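DNA mismatch repair protein MLH3 (Saccharomyces cerevisiae S288C, PDB 6RMN) takes part in DNA mismatch repair, correcting insertion-deletion loops as a component of the MutLbeta heterodimer. Local coordinates at residues B[62-67]-B[179-184]; B[126-131]-B[141-146]. All coordinates share one frame; numbering follows the deposited sequence.

Contact 1: B[62-67]-B[179-184]; sequences YSLLTE and SCVPTV
Val181 meets Leu64 and Leu65 with a different branch for each, a compact example of how a single beta-branched residue can engage two successive side chains of a helix. Its CG1 points at Leu64, whose CD2 comes straight back at it, so that the two chains face tip to tip, with Leu64 CD2 and Val181 CG1 4.1 Å apart. Its CG2 serves Leu65, which comes in at a slant, both of its methyls against that one branch, CD2 of Leu65 at 3.9 Å from Val181 CG2 and CD1 at 4.1 Å. The division follows from the first torsion of Val181 (chi1 177°), which sets CG1 beside the carbonyl carbon and CG2 beside the backbone N.

The helical partner is the C-terminal part of helix 48-69, whose first turns carry the zinc ligands His49 and Glu53. Here Tyr62 O receives two bonds, from Thr66 N and from Thr66 OG1 (2.7 Å to Tyr62 O), arriving from opposite faces of the carbonyl plane. On the loop side, Lys155 NZ bonds both carbonyl oxygens, Ser179 O and Val181 O, and Pro182 sits at the N-cap position of helix 183-196. Leu64 packs further on Phe73 and Met127.

All three touching residues are buried and only methyl groups meet. The attachment therefore rests on van der Waals packing and the exclusion of water, while the polar backbone groups named above find their partners within the helix or at Lys155.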
loop_
_atom_site.group_PDB
_atom_site.type_symbol
_atom_site.label_atom_id
_atom_site.label_comp_id
_atom_site.label_asym_id
_atom_site.label_seq_id
_atom_site.Cartn_x
_atom_site.Cartn_y
_atom_site.Cartn_z
ATOM N N TYR B 62 18.925 -9.025 -19.946
ATOM C CA TYR B 62 20.149 -8.256 -19.727
ATOM C C TYR B 62 21.386 -9.175 -19.742
ATOM O O TYR B 62 22.370 -8.844 -20.392
ATOM C CB TYR B 62 20.061 -7.389 -18.441
ATOM C CG TYR B 62 21.366 -6.697 -18.094
ATOM C CD1 TYR B 62 21.743 -5.515 -18.728
ATOM C CD2 TYR B 62 22.257 -7.262 -17.183
ATOM C CE1 TYR B 62 22.970 -4.908 -18.461
ATOM C CE2 TYR B 62 23.490 -6.672 -16.916
ATOM C CZ TYR B 62 23.841 -5.487 -17.548
ATOM O OH TYR B 62 25.055 -4.893 -17.275
ATOM N N SER B 63 21.314 -10.337 -19.079
ATOM C CA SER B 63 22.400 -11.321 -19.058
ATOM C C SER B 63 22.708 -11.897 -20.448
ATOM O O SER B 63 23.875 -11.969 -20.828
ATOM C CB SER B 63 22.079 -12.456 -18.087
ATOM O OG SER B 63 21.974 -11.942 -16.770
ATOM N N LEU B 64 21.661 -12.311 -21.189
ATOM C CA LEU B 64 21.760 -12.919 -22.510
ATOM C C LEU B 64 22.362 -11.963 -23.539
ATOM O O LEU B 64 23.250 -12.360 -24.293
ATOM C CB LEU B 64 20.367 -13.447 -22.966
ATOM C CG LEU B 64 20.143 -13.735 -24.475
ATOM C CD1 LEU B 64 20.939 -14.903 -24.942
ATOM C CD2 LEU B 64 18.684 -13.982 -24.771
ATOM N N LEU B 65 21.867 -10.721 -23.581
ATOM C CA LEU B 65 22.325 -9.743 -24.558
ATOM C C LEU B 65 23.705 -9.163 -24.235
ATOM O O LEU B 65 24.409 -8.809 -25.169
ATOM C CB LEU B 65 21.265 -8.659 -24.795
ATOM C CG LEU B 65 20.093 -9.163 -25.653
ATOM C CD1 LEU B 65 18.817 -8.455 -25.335
ATOM C CD2 LEU B 65 20.437 -9.172 -27.156
ATOM N N THR B 66 24.127 -9.140 -22.953
ATOM C CA THR B 66 25.472 -8.697 -22.547
ATOM C C THR B 66 26.482 -9.731 -23.054
ATOM O O THR B 66 27.523 -9.343 -23.575
ATOM C CB THR B 66 25.546 -8.465 -21.018
ATOM O OG1 THR B 66 24.637 -7.428 -20.690
ATOM C CG2 THR B 66 26.924 -8.047 -20.538
ATOM N N GLU B 67 26.141 -11.035 -22.966
ATOM C CA GLU B 67 26.985 -12.133 -23.441
ATOM C C GLU B 67 27.141 -12.113 -24.966
ATOM O O GLU B 67 28.248 -12.291 -25.477
ATOM C CB GLU B 67 26.395 -13.489 -23.023
ATOM C CG GLU B 67 26.581 -13.849 -21.562
ATOM C CD GLU B 67 25.754 -15.046 -21.138
ATOM O OE1 GLU B 67 26.093 -16.186 -21.537
ATOM O OE2 GLU B 67 24.760 -14.844 -20.404
ATOM N N SER B 179 14.375 -6.919 -29.946
ATOM C CA SER B 179 13.676 -7.336 -31.160
ATOM C C SER B 179 14.411 -8.423 -31.992
ATOM O O SER B 179 13.745 -9.188 -32.686
ATOM C CB SER B 179 13.362 -6.118 -32.023
ATOM O OG SER B 179 14.505 -5.615 -32.699
ATOM N N CYS B 180 15.764 -8.466 -31.937
ATOM C CA CYS B 180 16.652 -9.397 -32.662
ATOM C C CYS B 180 16.684 -10.785 -32.070
ATOM O O CYS B 180 17.146 -11.715 -32.717
ATOM C CB CYS B 180 18.063 -8.832 -32.732
ATOM S SG CYS B 180 18.135 -7.118 -33.269
ATOM N N VAL B 181 16.297 -10.909 -30.815
ATOM C CA VAL B 181 16.343 -12.168 -30.100
ATOM C C VAL B 181 15.446 -13.221 -30.763
ATOM O O VAL B 181 14.250 -12.973 -30.877
ATOM C CB VAL B 181 16.032 -11.953 -28.603
ATOM C CG1 VAL B 181 16.014 -13.278 -27.853
ATOM C CG2 VAL B 181 17.033 -10.988 -27.975
ATOM N N PRO B 182 15.993 -14.376 -31.239
ATOM C CA PRO B 182 15.123 -15.404 -31.845
ATOM C C PRO B 182 13.967 -15.813 -30.921
ATOM O O PRO B 182 14.148 -15.846 -29.709
ATOM C CB PRO B 182 16.086 -16.564 -32.118
ATOM C CG PRO B 182 17.422 -15.913 -32.242
ATOM C CD PRO B 182 17.402 -14.817 -31.230
ATOM N N THR B 183 12.773 -16.083 -31.508
ATOM C CA THR B 183 11.543 -16.474 -30.805
ATOM C C THR B 183 11.777 -17.613 -29.798
ATOM O O THR B 183 11.225 -17.567 -28.698
ATOM C CB THR B 183 10.418 -16.789 -31.818
ATOM O OG1 THR B 183 10.235 -15.656 -32.670
ATOM C CG2 THR B 183 9.080 -17.135 -31.149
ATOM N N VAL B 184 12.613 -18.607 -30.165
ATOM C CA VAL B 184 12.934 -19.741 -29.290
ATOM C C VAL B 184 13.644 -19.283 -28.006
ATOM O O VAL B 184 13.416 -19.876 -26.960
ATOM C CB VAL B 184 13.690 -20.881 -30.023
ATOM C CG1 VAL B 184 15.081 -20.436 -30.496
ATOM C CG2 VAL B 184 13.771 -22.142 -29.151
#

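Contact 2: B[126-131]-B[141-146]; sequences EMLTSK and MVLLQH
The first torsion of Leu128 (chi1 -160°) turns its CG away from the backbone nitrogen and sends its two methyls to successive residues of the facing helix, CD1 to Val142 and CD2 to Leu143. Leu143 answers through the other common choice, CG beside the backbone nitrogen (chi1 -59°), which brings its end nearer to helix 126-132 than the start of the side chain would suggest.

Leu128 and Val142 run past each other in opposite directions, flank to flank, with Leu128 CD1 and Val142 CG1 4.1 Å apart. The second touch is lighter, 4.4 Å between Leu128 CD2 and Leu143 CD2. Between 126-131 and 141-146 the touching atoms are methyls alone; 84 Å² is buried, and Leu128 is the one residue of 126-131 that takes part.

Within helix 126-132, Glu126 O is gripped twice: Ser130 OG donates to Glu126 O over 3.0 Å, and Ser130 N reaches the same oxygen from the opposite face of its plane. Glu126 also forms a salt bridge with Arg76.

The contact is one face of a larger apolar cluster. Leu139 also packs on Leu128, Ile105 touches both Leu128 and Leu143, helix 87-101 lends Phe93 and Phe100 to Leu143, and Val184 of helix 183-196 lies against Val142. Helix 126-132 itself follows strand 117-124 of an antiparallel sheet.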
loop_
_atom_site.group_PDB
_atom_site.type_symbol
_atom_site.label_atom_id
_atom_site.label_comp_id
_atom_site.label_asym_id
_atom_site.label_seq_id
_atom_site.Cartn_x
_atom_site.Cartn_y
_atom_site.Cartn_z
ATOM N N GLU B 126 23.753 -23.402 -24.287
ATOM C CA GLU B 126 23.220 -24.262 -23.218
ATOM C C GLU B 126 21.675 -24.325 -23.157
ATOM O O GLU B 126 21.135 -25.418 -23.005
ATOM C CB GLU B 126 23.816 -23.887 -21.850
ATOM C CG GLU B 126 25.296 -24.236 -21.724
ATOM C CD GLU B 126 25.607 -25.687 -21.397
ATOM O OE1 GLU B 126 25.926 -25.975 -20.221
ATOM O OE2 GLU B 126 25.542 -26.534 -22.317
ATOM N N MET B 127 20.982 -23.181 -23.312
ATOM C CA MET B 127 19.515 -23.088 -23.336
ATOM C C MET B 127 18.957 -24.018 -24.403
ATOM O O MET B 127 18.056 -24.808 -24.118
ATOM C CB MET B 127 19.070 -21.679 -23.750
ATOM C CG MET B 127 19.033 -20.665 -22.666
ATOM S SD MET B 127 18.696 -19.083 -23.499
ATOM C CE MET B 127 19.840 -18.008 -22.593
ATOM N N LEU B 128 19.466 -23.877 -25.646
ATOM C CA LEU B 128 19.014 -24.633 -26.802
ATOM C C LEU B 128 19.376 -26.119 -26.726
ATOM O O LEU B 128 18.575 -26.944 -27.158
ATOM C CB LEU B 128 19.491 -23.980 -28.113
ATOM C CG LEU B 128 18.732 -24.368 -29.413
ATOM C CD1 LEU B 128 17.210 -24.254 -29.243
ATOM C CD2 LEU B 128 19.163 -23.498 -30.576
ATOM N N THR B 129 20.546 -26.460 -26.138
ATOM C CA THR B 129 20.982 -27.847 -25.936
ATOM C C THR B 129 19.959 -28.575 -25.076
ATOM O O THR B 129 19.563 -29.679 -25.434
ATOM C CB THR B 129 22.406 -27.922 -25.332
ATOM O OG1 THR B 129 23.322 -27.209 -26.163
ATOM C CG2 THR B 129 22.900 -29.358 -25.178
ATOM N N SER B 130 19.502 -27.927 -23.976
ATOM C CA SER B 130 18.521 -28.458 -23.021
ATOM C C SER B 130 17.136 -28.666 -23.628
ATOM O O SER B 130 16.545 -29.729 -23.444
ATOM C CB SER B 130 18.417 -27.562 -21.788
ATOM O OG SER B 130 19.686 -27.295 -21.212
ATOM N N LYS B 131 16.630 -27.657 -24.352
ATOM C CA LYS B 131 15.317 -27.665 -25.001
ATOM C C LYS B 131 15.209 -28.707 -26.126
ATOM O O LYS B 131 14.183 -29.386 -26.229
ATOM C CB LYS B 131 14.976 -26.240 -25.506
ATOM C CG LYS B 131 13.547 -26.053 -26.006
ATOM C CD LYS B 131 12.490 -25.955 -24.911
ATOM C CE LYS B 131 11.111 -25.982 -25.519
ATOM N NZ LYS B 131 10.071 -26.280 -24.510
ATOM N N MET B 141 13.000 -27.246 -37.042
ATOM C CA MET B 141 11.844 -26.354 -36.987
ATOM C C MET B 141 12.196 -24.998 -36.371
ATOM O O MET B 141 11.795 -23.964 -36.903
ATOM C CB MET B 141 10.690 -27.007 -36.210
ATOM C CG MET B 141 9.358 -26.361 -36.469
ATOM S SD MET B 141 8.514 -25.885 -34.951
ATOM C CE MET B 141 9.108 -24.146 -34.752
ATOM N N VAL B 142 12.966 -25.017 -35.277
ATOM C CA VAL B 142 13.378 -23.851 -34.495
ATOM C C VAL B 142 14.375 -22.967 -35.273
ATOM O O VAL B 142 14.225 -21.751 -35.262
ATOM C CB VAL B 142 13.868 -24.323 -33.102
ATOM C CG1 VAL B 142 14.991 -23.469 -32.546
ATOM C CG2 VAL B 142 12.705 -24.367 -32.134
ATOM N N LEU B 143 15.338 -23.569 -35.970
ATOM C CA LEU B 143 16.322 -22.851 -36.784
ATOM C C LEU B 143 15.688 -22.261 -38.065
ATOM O O LEU B 143 15.995 -21.120 -38.421
ATOM C CB LEU B 143 17.544 -23.746 -37.098
ATOM C CG LEU B 143 18.318 -24.292 -35.867
ATOM C CD1 LEU B 143 19.516 -25.108 -36.295
ATOM C CD2 LEU B 143 18.758 -23.192 -34.931
ATOM N N LEU B 144 14.773 -23.017 -38.717
ATOM C CA LEU B 144 14.042 -22.563 -39.903
ATOM C C LEU B 144 13.165 -21.368 -39.575
ATOM O O LEU B 144 13.117 -20.431 -40.368
ATOM C CB LEU B 144 13.174 -23.675 -40.508
ATOM C CG LEU B 144 13.867 -24.628 -41.453
ATOM C CD1 LEU B 144 13.024 -25.853 -41.667
ATOM C CD2 LEU B 144 14.186 -23.964 -42.795
ATOM N N GLN B 145 12.472 -21.403 -38.417
ATOM C CA GLN B 145 11.601 -20.332 -37.921
ATOM C C GLN B 145 12.384 -19.002 -37.851
ATOM O O GLN B 145 11.926 -18.012 -38.430
ATOM C CB GLN B 145 11.005 -20.722 -36.557
ATOM C CG GLN B 145 9.956 -19.768 -35.990
ATOM C CD GLN B 145 9.736 -20.051 -34.519
ATOM O OE1 GLN B 145 10.669 -20.032 -33.702
ATOM N NE2 GLN B 145 8.494 -20.328 -34.144
ATOM N N HIS B 146 13.595 -19.014 -37.241
ATOM C CA HIS B 146 14.455 -17.836 -37.183
ATOM C C HIS B 146 14.980 -17.390 -38.559
ATOM O O HIS B 146 14.991 -16.187 -38.833
ATOM C CB HIS B 146 15.602 -17.990 -36.184
ATOM C CG HIS B 146 16.319 -16.692 -35.953
ATOM N ND1 HIS B 146 15.645 -15.564 -35.496
ATOM C CD2 HIS B 146 17.616 -16.369 -36.163
ATOM C CE1 HIS B 146 16.552 -14.605 -35.427
ATOM N NE2 HIS B 146 17.750 -15.038 -35.816
#

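Contact 2 is nested inside the chain segment closed by contact 1, in the order 62-67, 126-131, 141-146, 179-184. Their centres lie about 13 Å apart, and residues 179-184 join them: Val181 faces helix 48-69, while Pro182 packs on His146 (3.6 Å from Pro182 CB to His146 ND1). Within this C-terminal part of MLH3, helices 48-69 (His49, Glu53) and 183-196 (Cys194) both carry zinc ligands, and both touch the region of helices 126-132 and 136-151, through Leu64 on Met127 and through Val184 on Val142 and Leu128. Both contacts are apolar and buried, and these bridging side chains carry the apolar packing from one to the other.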